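Long-range contacts in DUF3501 family protein (Burkholderia pseudomallei K96243, PDB 3FJV), which is of unknown function but folds around an antiparallel sheet packed with helices and occurs as an assembly of two chains: residues L41-E46 against L87-Q92; D113-R118 against I167-P172; V125-D130 against H145-E150. One frame throughout, in Å; residues are numbered along the deposited sequence. Where two conformers were deposited one is given.

Interaction 1: L41-E46 against L87-Q92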
loop_
_atom_site.group_PDB
_atom_site.type_symbol
_atom_site.label_atom_id
_atom_site.label_comp_id
_atom_site.label_asym_id
_atom_site.label_seq_id
_atom_site.Cartn_x
_atom_site.Cartn_y
_atom_site.Cartn_z
ATOM N N LEU A 41 13.322 -7.886 0.027
ATOM C CA LEU A 41 13.377 -6.569 -0.623
ATOM C C LEU A 41 13.826 -6.686 -2.082
ATOM O O LEU A 41 14.827 -7.362 -2.394
ATOM C CB LEU A 41 14.328 -5.620 0.087
ATOM C CG LEU A 41 13.640 -4.717 1.130
ATOM C CD1 LEU A 41 12.844 -5.545 2.110
ATOM C CD2 LEU A 41 14.728 -3.923 1.827
ATOM N N ARG A 42 13.133 -5.960 -2.953
ATOM C CA ARG A 42 13.465 -5.911 -4.388
ATOM C C ARG A 42 13.528 -4.449 -4.844
ATOM O O ARG A 42 12.641 -3.687 -4.504
ATOM C CB ARG A 42 12.369 -6.643 -5.172
ATOM C CG ARG A 42 12.175 -8.107 -4.817
ATOM C CD ARG A 42 13.410 -8.940 -5.141
ATOM N NE ARG A 42 13.294 -10.346 -4.726
ATOM C CZ ARG A 42 13.774 -10.877 -3.593
ATOM N NH1 ARG A 42 14.431 -10.149 -2.686
ATOM N NH2 ARG A 42 13.597 -12.172 -3.364
ATOM N N LEU A 43 14.577 -4.044 -5.557
ATOM C CA LEU A 43 14.673 -2.688 -6.102
ATOM C C LEU A 43 14.664 -2.782 -7.628
ATOM O O LEU A 43 15.352 -3.607 -8.203
ATOM C CB LEU A 43 16.011 -1.989 -5.746
ATOM C CG LEU A 43 16.279 -1.238 -4.451
ATOM C CD1 LEU A 43 17.664 -0.660 -4.534
ATOM C CD2 LEU A 43 15.268 -0.139 -4.228
ATOM N N LEU A 44 13.882 -1.918 -8.267
ATOM C CA LEU A 44 13.928 -1.739 -9.704
ATOM C C LEU A 44 14.397 -0.346 -9.962
ATOM O O LEU A 44 13.701 0.625 -9.614
ATOM C CB LEU A 44 12.586 -1.986 -10.378
ATOM C CG LEU A 44 12.618 -1.908 -11.933
ATOM C CD1 LEU A 44 13.314 -3.128 -12.514
ATOM C CD2 LEU A 44 11.165 -1.775 -12.431
ATOM N N PHE A 45 15.579 -0.234 -10.577
ATOM C CA PHE A 45 16.074 1.065 -11.009
ATOM C C PHE A 45 15.318 1.509 -12.248
ATOM O O PHE A 45 15.266 0.790 -13.254
ATOM C CB PHE A 45 17.578 1.028 -11.217
ATOM C CG PHE A 45 18.313 0.972 -9.944
ATOM C CD1 PHE A 45 18.622 2.157 -9.279
ATOM C CD2 PHE A 45 18.608 -0.259 -9.335
ATOM C CE1 PHE A 45 19.306 2.145 -8.058
ATOM C CE2 PHE A 45 19.272 -0.316 -8.119
ATOM C CZ PHE A 45 19.608 0.912 -7.436
ATOM N N GLU A 46 14.692 2.669 -12.152
ATOM C CA GLU A 46 13.736 3.130 -13.159
ATOM C C GLU A 46 14.381 3.946 -14.276
ATOM O O GLU A 46 15.294 4.766 -14.040
ATOM C CB GLU A 46 12.592 3.906 -12.505
ATOM C CG GLU A 46 11.873 3.149 -11.412
ATOM C CD GLU A 46 10.761 2.174 -11.893
ATOM O OE1 GLU A 46 10.535 2.074 -13.127
ATOM O OE2 GLU A 46 10.055 1.599 -11.012
ATOM N N LEU A 87 19.965 8.355 -9.221
ATOM C CA LEU A 87 19.319 7.123 -9.641
ATOM C C LEU A 87 17.976 7.063 -8.878
ATOM O O LEU A 87 17.877 7.483 -7.684
ATOM C CB LEU A 87 20.208 5.966 -9.266
ATOM C CG LEU A 87 21.615 5.942 -9.875
ATOM C CD1 LEU A 87 22.457 4.746 -9.350
ATOM C CD2 LEU A 87 21.512 5.897 -11.386
ATOM N N LYS A 88 16.952 6.583 -9.565
ATOM C CA LYS A 88 15.609 6.423 -9.008
ATOM C C LYS A 88 15.245 4.934 -9.021
ATOM O O LYS A 88 15.538 4.254 -9.989
ATOM C CB LYS A 88 14.563 7.241 -9.807
ATOM C CG LYS A 88 14.833 8.745 -9.991
ATOM C CD LYS A 88 14.801 9.504 -8.739
ATOM C CE LYS A 88 14.886 11.037 -8.986
ATOM N NZ LYS A 88 13.691 11.594 -9.657
ATOM N N ALA A 89 14.597 4.450 -7.952
ATOM C CA ALA A 89 14.218 3.040 -7.804
ATOM C C ALA A 89 12.872 2.873 -7.065
ATOM O O ALA A 89 12.468 3.702 -6.242
ATOM C CB ALA A 89 15.346 2.195 -7.129
ATOM N N THR A 90 12.116 1.880 -7.487
ATOM C CA THR A 90 10.950 1.412 -6.778
ATOM C C THR A 90 11.425 0.251 -5.901
ATOM O O THR A 90 12.026 -0.722 -6.390
ATOM C CB THR A 90 9.832 0.942 -7.763
ATOM O OG1 THR A 90 9.410 2.063 -8.562
ATOM C CG2 THR A 90 8.642 0.394 -6.966
ATOM N N LEU A 91 11.175 0.388 -4.605
ATOM C CA LEU A 91 11.464 -0.645 -3.620
ATOM C C LEU A 91 10.157 -1.373 -3.309
ATOM O O LEU A 91 9.139 -0.743 -2.991
ATOM C CB LEU A 91 12.020 -0.051 -2.323
ATOM C CG LEU A 91 12.304 -0.983 -1.116
ATOM C CD1 LEU A 91 13.478 -1.920 -1.284
ATOM C CD2 LEU A 91 12.577 -0.157 0.164
ATOM N N GLN A 92 10.214 -2.698 -3.357
ATOM C CA GLN A 92 9.059 -3.519 -2.994
ATOM C C GLN A 92 9.470 -4.465 -1.895
ATOM O O GLN A 92 10.544 -5.038 -1.937
ATOM C CB GLN A 92 8.504 -4.285 -4.189
ATOM C CG GLN A 92 7.866 -3.342 -5.228
ATOM C CD GLN A 92 6.911 -4.052 -6.166
ATOM O OE1 GLN A 92 5.878 -4.600 -5.718
ATOM N NE2 GLN A 92 7.214 -4.022 -7.467
HETATM O O HOH W 1 17.419 5.505 -12.159
#
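Five backbone hydrogen bonds tie Leu41-Glu46 to Leu87-Gln92. Arg42 and Gln92 exchange a pair, Leu44 and Thr90 exchange another, and Glu46 N adds a nearly straight one to Lys88 O (2.8 Å, 169°). Between these rungs the CA hydrogens lean on the same carbonyls, Ala89 CA coming to 3.1 Å from Leu44 O. Water 1 bridges Glu46 O and Lys88 N, extending the ladder.

Apolar contacts gather on the face that carries Leu43, Phe45, Ala89 and Leu91. One methyl of Leu43, CD2, lies 3.7 Å from Ala89 CB and also touches Leu91 CB. The Ala89 methyl in turn sits over one face of the Phe45 ring in a CH-pi contact, 4.1 Å from the centroid and displaced toward the rim, while Leu87 CB meets the ring at its edge. Further along, Leu91 CD1 reaches Leu41 CG at 3.7 Å.

These strands are neighbours in the central antiparallel sheet: strand 34-37 flanks one, strand 144-150 the other, and Leu189 of helix 183-190 covers Phe45 and Leu87.

The face of Arg42, Leu44, Thr90 and Gln92 is more mixed, and at its end Thr90 OG1 donates to Glu46 OE2 at 2.6 Å, meeting it on its anti side, 20° out of the carboxylate plane. A bend at chi2 (-84°) folds the Glu46 chain back over Thr90, and its second oxygen, OE1, is bonded to Thr50, so two hydroxyl residues fix the buried carboxylate. Arg42 curls back along its own strand, NH1 donating to Leu41 O from above the carbonyl plane.

Interaction 2: D113-R118 against I167-P172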
loop_
_atom_site.group_PDB
_atom_site.type_symbol
_atom_site.label_atom_id
_atom_site.label_comp_id
_atom_site.label_asym_id
_atom_site.label_seq_id
_atom_site.Cartn_x
_atom_site.Cartn_y
_atom_site.Cartn_z
ATOM N N ASP A 113 14.405 4.308 4.307
ATOM C CA ASP A 113 15.428 5.314 4.609
ATOM C C ASP A 113 16.807 4.687 4.882
ATOM O O ASP A 113 17.764 5.421 5.017
ATOM C CB ASP A 113 15.089 6.059 5.927
ATOM C CG ASP A 113 13.732 6.674 5.927
ATOM O OD1 ASP A 113 13.309 7.161 4.872
ATOM O OD2 ASP A 113 13.113 6.743 7.020
ATOM N N ARG A 114 16.889 3.354 4.996
ATOM C CA ARG A 114 18.104 2.663 5.481
ATOM C C ARG A 114 18.793 1.834 4.402
ATOM O O ARG A 114 19.792 1.202 4.665
ATOM C CB ARG A 114 17.767 1.773 6.668
ATOM C CG ARG A 114 17.042 2.433 7.807
ATOM C CD ARG A 114 17.630 3.755 8.217
ATOM N NE ARG A 114 19.073 3.706 8.470
ATOM C CZ ARG A 114 19.793 4.761 8.847
ATOM N NH1 ARG A 114 19.204 5.916 9.052
ATOM N NH2 ARG A 114 21.104 4.653 9.056
ATOM N N VAL A 115 18.285 1.918 3.174
ATOM C CA VAL A 115 18.898 1.299 2.002
ATOM C C VAL A 115 19.925 2.255 1.461
ATOM O O VAL A 115 19.646 3.398 1.221
ATOM C CB VAL A 115 17.851 0.978 0.893
ATOM C CG1 VAL A 115 18.561 0.612 -0.450
ATOM C CG2 VAL A 115 16.894 -0.139 1.373
ATOM N N PHE A 116 21.138 1.770 1.236
ATOM C CA PHE A 116 22.233 2.604 0.738
ATOM C C PHE A 116 23.009 1.979 -0.390
ATOM O O PHE A 116 23.133 0.748 -0.467
ATOM C CB PHE A 116 23.200 2.967 1.860
ATOM C CG PHE A 116 23.935 1.790 2.446
ATOM C CD1 PHE A 116 23.359 1.044 3.437
ATOM C CD2 PHE A 116 25.202 1.446 2.001
ATOM C CE1 PHE A 116 24.005 -0.026 4.001
ATOM C CE2 PHE A 116 25.861 0.342 2.549
ATOM C CZ PHE A 116 25.248 -0.390 3.558
ATOM N N LEU A 117 23.573 2.831 -1.252
ATOM C CA LEU A 117 24.485 2.429 -2.320
ATOM C C LEU A 117 25.896 2.869 -1.965
ATOM O O LEU A 117 26.072 3.902 -1.307
ATOM C CB LEU A 117 24.136 3.192 -3.642
ATOM C CG LEU A 117 23.010 2.820 -4.557
ATOM C CD1 LEU A 117 22.801 3.862 -5.646
ATOM C CD2 LEU A 117 23.324 1.491 -5.187
ATOM N N ARG A 118 26.913 2.176 -2.465
ATOM C CA ARG A 118 28.285 2.677 -2.365
ATOM C C ARG A 118 29.029 2.436 -3.670
ATOM O O ARG A 118 29.176 1.292 -4.102
ATOM C CB ARG A 118 29.031 2.013 -1.206
ATOM C CG ARG A 118 30.373 2.676 -0.922
ATOM C CD ARG A 118 31.309 1.821 -0.086
ATOM N NE ARG A 118 31.129 2.002 1.348
ATOM C CZ ARG A 118 31.953 2.703 2.124
ATOM N NH1 ARG A 118 33.013 3.312 1.600
ATOM N NH2 ARG A 118 31.715 2.796 3.429
ATOM N N ILE A 167 25.220 -2.445 -2.755
ATOM C CA ILE A 167 23.984 -2.038 -2.099
ATOM C C ILE A 167 23.851 -2.772 -0.762
ATOM O O ILE A 167 24.187 -3.966 -0.639
ATOM C CB ILE A 167 22.757 -2.282 -2.988
ATOM C CG1 ILE A 167 21.496 -1.661 -2.403
ATOM C CG2 ILE A 167 22.515 -3.763 -3.214
ATOM C CD1 ILE A 167 20.347 -1.741 -3.373
ATOM N N GLY A 168 23.416 -2.049 0.252
ATOM C CA GLY A 168 23.223 -2.608 1.600
ATOM C C GLY A 168 21.979 -2.071 2.291
ATOM O O GLY A 168 21.260 -1.239 1.747
ATOM N N CYS A 169 21.725 -2.568 3.491
ATOM C CA CYS A 169 20.686 -2.024 4.357
ATOM C C CYS A 169 21.154 -2.140 5.818
ATOM O O CYS A 169 21.601 -3.212 6.236
ATOM C CB CYS A 169 19.403 -2.839 4.189
ATOM S SG CYS A 169 17.980 -2.167 5.105
ATOM N N ASP A 170 20.987 -1.074 6.594
ATOM C CA ASP A 170 21.394 -1.082 7.991
ATOM C C ASP A 170 20.234 -0.921 8.963
ATOM O O ASP A 170 20.461 -0.623 10.134
ATOM C CB ASP A 170 22.496 -0.031 8.266
ATOM C CG ASP A 170 22.016 1.410 8.129
ATOM O OD1 ASP A 170 20.811 1.668 7.878
ATOM O OD2 ASP A 170 22.866 2.303 8.291
ATOM N N HIS A 171 19.011 -1.134 8.476
ATOM C CA HIS A 171 17.876 -1.287 9.345
ATOM C C HIS A 171 18.124 -2.434 10.369
ATOM O O HIS A 171 18.557 -3.527 9.999
ATOM C CB HIS A 171 16.582 -1.520 8.552
ATOM C CG HIS A 171 15.330 -1.382 9.367
ATOM N ND1 HIS A 171 14.912 -2.352 10.265
ATOM C CD2 HIS A 171 14.403 -0.389 9.423
ATOM C CE1 HIS A 171 13.783 -1.961 10.836
ATOM N NE2 HIS A 171 13.448 -0.775 10.344
ATOM N N PRO A 172 17.830 -2.186 11.652
ATOM C CA PRO A 172 18.095 -3.195 12.681
ATOM C C PRO A 172 17.360 -4.480 12.521
ATOM O O PRO A 172 17.882 -5.502 12.924
ATOM C CB PRO A 172 17.651 -2.499 13.976
ATOM C CG PRO A 172 17.906 -1.078 13.691
ATOM C CD PRO A 172 17.383 -0.940 12.271
#
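The Phe116 ring lies with one face over Gly168, whose CA stands 3.9 Å from the ring centroid in a CH-pi contact displaced toward the rim, and its edge is turned to the Asp170 backbone N and to Arg114 O. CE1 comes within 3.3 Å of Gly168 C. The second flat group, the Arg114 guanidinium, meets the Asp170 carboxylate edge to edge, the two planes 15° apart. Pro172 CD lies over one face of the His171 ring, whose plane stands 60° from that of the guanidinium.

The first two meetings belong to an antiparallel strand pair, 115-119 beside 165-169, in the eight-stranded sheet, with strand 176-180 beyond the latter as an edge strand within this chain. It illustrates how a glycine on one strand can take an aromatic ring from its cross-strand partner: Phe116 and Gly168 form the hydrogen-bonded pair, each N donating to the other's O, and with chi1 at 65° CG of Phe116 stands between its own backbone N and carbonyl carbon, which folds the ring across the neighbouring strand. Tyr126 packs against the same ring from strand 125-129.

On the opposite side of the sheet the contacts are apolar. Val115 CG2 approaches Cys169 SG and Leu117 CD2 rests by Ile167 CB, both at 4.4 Å and facing the interior, where Ile37 and Phe149 join them.

Beyond the last strand pair, Asp170 N donates a long bond to Arg114 O (3.2 Å). Bends at chi2 and chi3 turn the arginine chain back over Asp170, and its CB and CG also pack on His171 CB. The grip is side-on: NE donates to Asp170 OD1 at 2.7 Å and NH2 to OD2 at 3.0 Å, while OD2 also bonds to Tyr126 OH.

Interaction 3: V125-D130 against H145-E150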
loop_
_atom_site.group_PDB
_atom_site.type_symbol
_atom_site.label_atom_id
_atom_site.label_comp_id
_atom_site.label_asym_id
_atom_site.label_seq_id
_atom_site.Cartn_x
_atom_site.Cartn_y
_atom_site.Cartn_z
ATOM N N VAL A 125 25.752 6.277 -0.029
ATOM C CA VAL A 125 24.606 7.149 -0.316
ATOM C C VAL A 125 23.280 6.476 0.090
ATOM O O VAL A 125 22.855 5.474 -0.469
ATOM C CB VAL A 125 24.561 7.602 -1.801
ATOM C CG1 VAL A 125 23.154 8.299 -2.149
ATOM C CG2 VAL A 125 25.751 8.516 -2.098
ATOM N N TYR A 126 22.615 7.070 1.072
ATOM C CA TYR A 126 21.293 6.589 1.545
ATOM C C TYR A 126 20.179 7.117 0.654
ATOM O O TYR A 126 20.228 8.247 0.184
ATOM C CB TYR A 126 21.049 6.929 3.013
ATOM C CG TYR A 126 21.858 6.051 3.940
ATOM C CD1 TYR A 126 23.239 6.196 4.038
ATOM C CD2 TYR A 126 21.249 5.009 4.654
ATOM C CE1 TYR A 126 24.004 5.328 4.846
ATOM C CE2 TYR A 126 21.981 4.167 5.487
ATOM C CZ TYR A 126 23.367 4.314 5.559
ATOM O OH TYR A 126 24.108 3.479 6.358
ATOM N N ALA A 127 19.193 6.254 0.380
ATOM C CA ALA A 127 18.026 6.627 -0.378
ATOM C C ALA A 127 17.255 7.700 0.359
ATOM O O ALA A 127 17.188 7.697 1.583
ATOM C CB ALA A 127 17.114 5.403 -0.624
ATOM N N ILE A 128 16.737 8.648 -0.400
ATOM C CA ILE A 128 15.734 9.595 0.097
ATOM C C ILE A 128 14.423 9.096 -0.463
ATOM O O ILE A 128 14.270 9.020 -1.695
ATOM C CB ILE A 128 15.989 11.047 -0.383
ATOM C CG1 ILE A 128 17.390 11.515 0.023
ATOM C CG2 ILE A 128 14.930 11.989 0.195
ATOM C CD1 ILE A 128 17.613 11.493 1.518
ATOM N N ALA A 129 13.497 8.730 0.427
ATOM C CA ALA A 129 12.255 8.039 0.054
ATOM C C ALA A 129 11.003 8.891 0.055
ATOM O O ALA A 129 10.828 9.751 0.924
ATOM C CB ALA A 129 12.040 6.839 0.998
ATOM N N ASP A 130 10.137 8.648 -0.919
ATOM C CA ASP A 130 8.716 9.051 -0.849
ATOM C C ASP A 130 8.516 10.560 -0.708
ATOM O O ASP A 130 7.573 11.018 -0.052
ATOM C CB ASP A 130 7.985 8.269 0.291
ATOM C CG ASP A 130 8.172 6.752 0.184
ATOM O OD1 ASP A 130 8.108 6.214 -0.966
ATOM O OD2 ASP A 130 8.374 6.118 1.254
ATOM N N HIS A 145 7.822 1.711 -2.110
ATOM C CA HIS A 145 8.387 3.038 -1.860
ATOM C C HIS A 145 9.123 3.518 -3.105
ATOM O O HIS A 145 9.599 2.711 -3.891
ATOM C CB HIS A 145 9.369 2.941 -0.699
ATOM C CG HIS A 145 8.720 2.571 0.596
ATOM N ND1 HIS A 145 8.208 3.515 1.462
ATOM C CD2 HIS A 145 8.497 1.361 1.177
ATOM C CE1 HIS A 145 7.682 2.901 2.515
ATOM N NE2 HIS A 145 7.868 1.597 2.378
ATOM N N PHE A 146 9.161 4.826 -3.303
ATOM C CA PHE A 146 9.901 5.447 -4.409
ATOM C C PHE A 146 11.170 6.056 -3.828
ATOM O O PHE A 146 11.107 6.899 -2.904
ATOM C CB PHE A 146 9.023 6.519 -5.052
ATOM C CG PHE A 146 7.838 5.992 -5.852
ATOM C CD1 PHE A 146 7.680 4.646 -6.178
ATOM C CD2 PHE A 146 6.886 6.908 -6.353
ATOM C CE1 PHE A 146 6.606 4.200 -6.926
ATOM C CE2 PHE A 146 5.799 6.457 -7.103
ATOM C CZ PHE A 146 5.679 5.071 -7.392
ATOM N N LEU A 147 12.334 5.582 -4.274
ATOM C CA LEU A 147 13.596 6.035 -3.717
ATOM C C LEU A 147 14.407 6.896 -4.725
ATOM O O LEU A 147 14.346 6.675 -5.971
ATOM C CB LEU A 147 14.440 4.843 -3.280
ATOM C CG LEU A 147 13.839 3.773 -2.376
ATOM C CD1 LEU A 147 14.928 2.705 -2.011
ATOM C CD2 LEU A 147 13.166 4.336 -1.179
ATOM N N ARG A 148 15.200 7.825 -4.179
ATOM C CA ARG A 148 16.117 8.655 -4.948
ATOM C C ARG A 148 17.514 8.504 -4.318
ATOM O O ARG A 148 17.652 8.640 -3.132
ATOM C CB ARG A 148 15.660 10.119 -4.854
ATOM C CG ARG A 148 16.625 11.177 -5.306
ATOM C CD ARG A 148 15.942 12.547 -5.450
ATOM N NE ARG A 148 15.713 13.293 -4.207
ATOM C CZ ARG A 148 16.632 14.042 -3.597
ATOM N NH1 ARG A 148 17.878 14.093 -4.071
ATOM N NH2 ARG A 148 16.323 14.692 -2.472
ATOM N N PHE A 149 18.536 8.224 -5.118
ATOM C CA PHE A 149 19.906 8.174 -4.625
ATOM C C PHE A 149 20.687 9.283 -5.336
ATOM O O PHE A 149 20.863 9.220 -6.549
ATOM C CB PHE A 149 20.534 6.823 -4.992
ATOM C CG PHE A 149 19.917 5.635 -4.299
ATOM C CD1 PHE A 149 20.361 5.219 -3.044
ATOM C CD2 PHE A 149 18.953 4.854 -4.962
ATOM C CE1 PHE A 149 19.794 4.106 -2.432
ATOM C CE2 PHE A 149 18.427 3.738 -4.368
ATOM C CZ PHE A 149 18.845 3.370 -3.093
ATOM N N GLU A 150 21.211 10.262 -4.597
ATOM C CA GLU A 150 21.876 11.389 -5.223
ATOM C C GLU A 150 23.401 11.144 -5.247
ATOM O O GLU A 150 24.019 10.824 -4.227
ATOM C CB GLU A 150 21.482 12.703 -4.532
ATOM C CG GLU A 150 21.567 13.945 -5.446
ATOM C CD GLU A 150 20.448 14.060 -6.471
ATOM O OE1 GLU A 150 19.308 13.572 -6.244
ATOM O OE2 GLU A 150 20.711 14.669 -7.531
HETATM O O HOH W 2 20.300 10.179 -1.884
#
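Asp130 turns its side chain back onto the strand that runs beside it, its CG anti to its own carbonyl carbon (chi1 -53°). CB leads to CG, which lies 3.5 Å from His145 ND1 in the plane of the imidazole. From there the carboxylate divides. OD1 accepts Phe146 N at 2.9 Å, nearly along its C-O axis, and also forms a salt bridge with Arg102 of the second subunit. OD2 accepts His145 ND1 at 2.6 Å through its syn lone pair, in a bond that is almost straight (173°). Asp130 N meanwhile donates to Phe146 O, so backbone and side chain together hold the end of the pair.

Earlier in the segments, Ile128 and Arg148 exchange backbone bonds. Ala127 CB lies over one face of the Phe149 ring (3.5 Å to CE1), whose edge meets Val125 O; Ala129 CB touches Leu147 CD2. Near Val125, water 2 bridges Tyr126 O and Glu150 N in place of a direct bond.

This is an antiparallel pair within the central sheet, strand 125-129 broken part-way, whose Asp130 end joins a His-carboxylate hydrogen bond to the interface between the subunits.

All three contacts pair neighbouring strands of one antiparallel sheet. The centre of interaction 1 lies about 3 Å from the chain's centre, largely buried; that of interaction 3, about 9 Å, partly buried; that of interaction 2, about 15 Å, yet mostly buried, its salt bridge at the partly exposed rim. Interactions 1 and 3 adjoin through strands 86-93 and 144-150, with Leu43 CD2 on Leu147 CD1 (3.6 Å), and both touch the second subunit, by packing in one and charge in the other. Interaction 3 is nested in the chain loop closed by interaction 2, and Val125 N probably bonds to Leu117 O (2.7 Å). Leu87 CD1 and Leu117 CD1 (3.8 Å) link interactions 1 and 2.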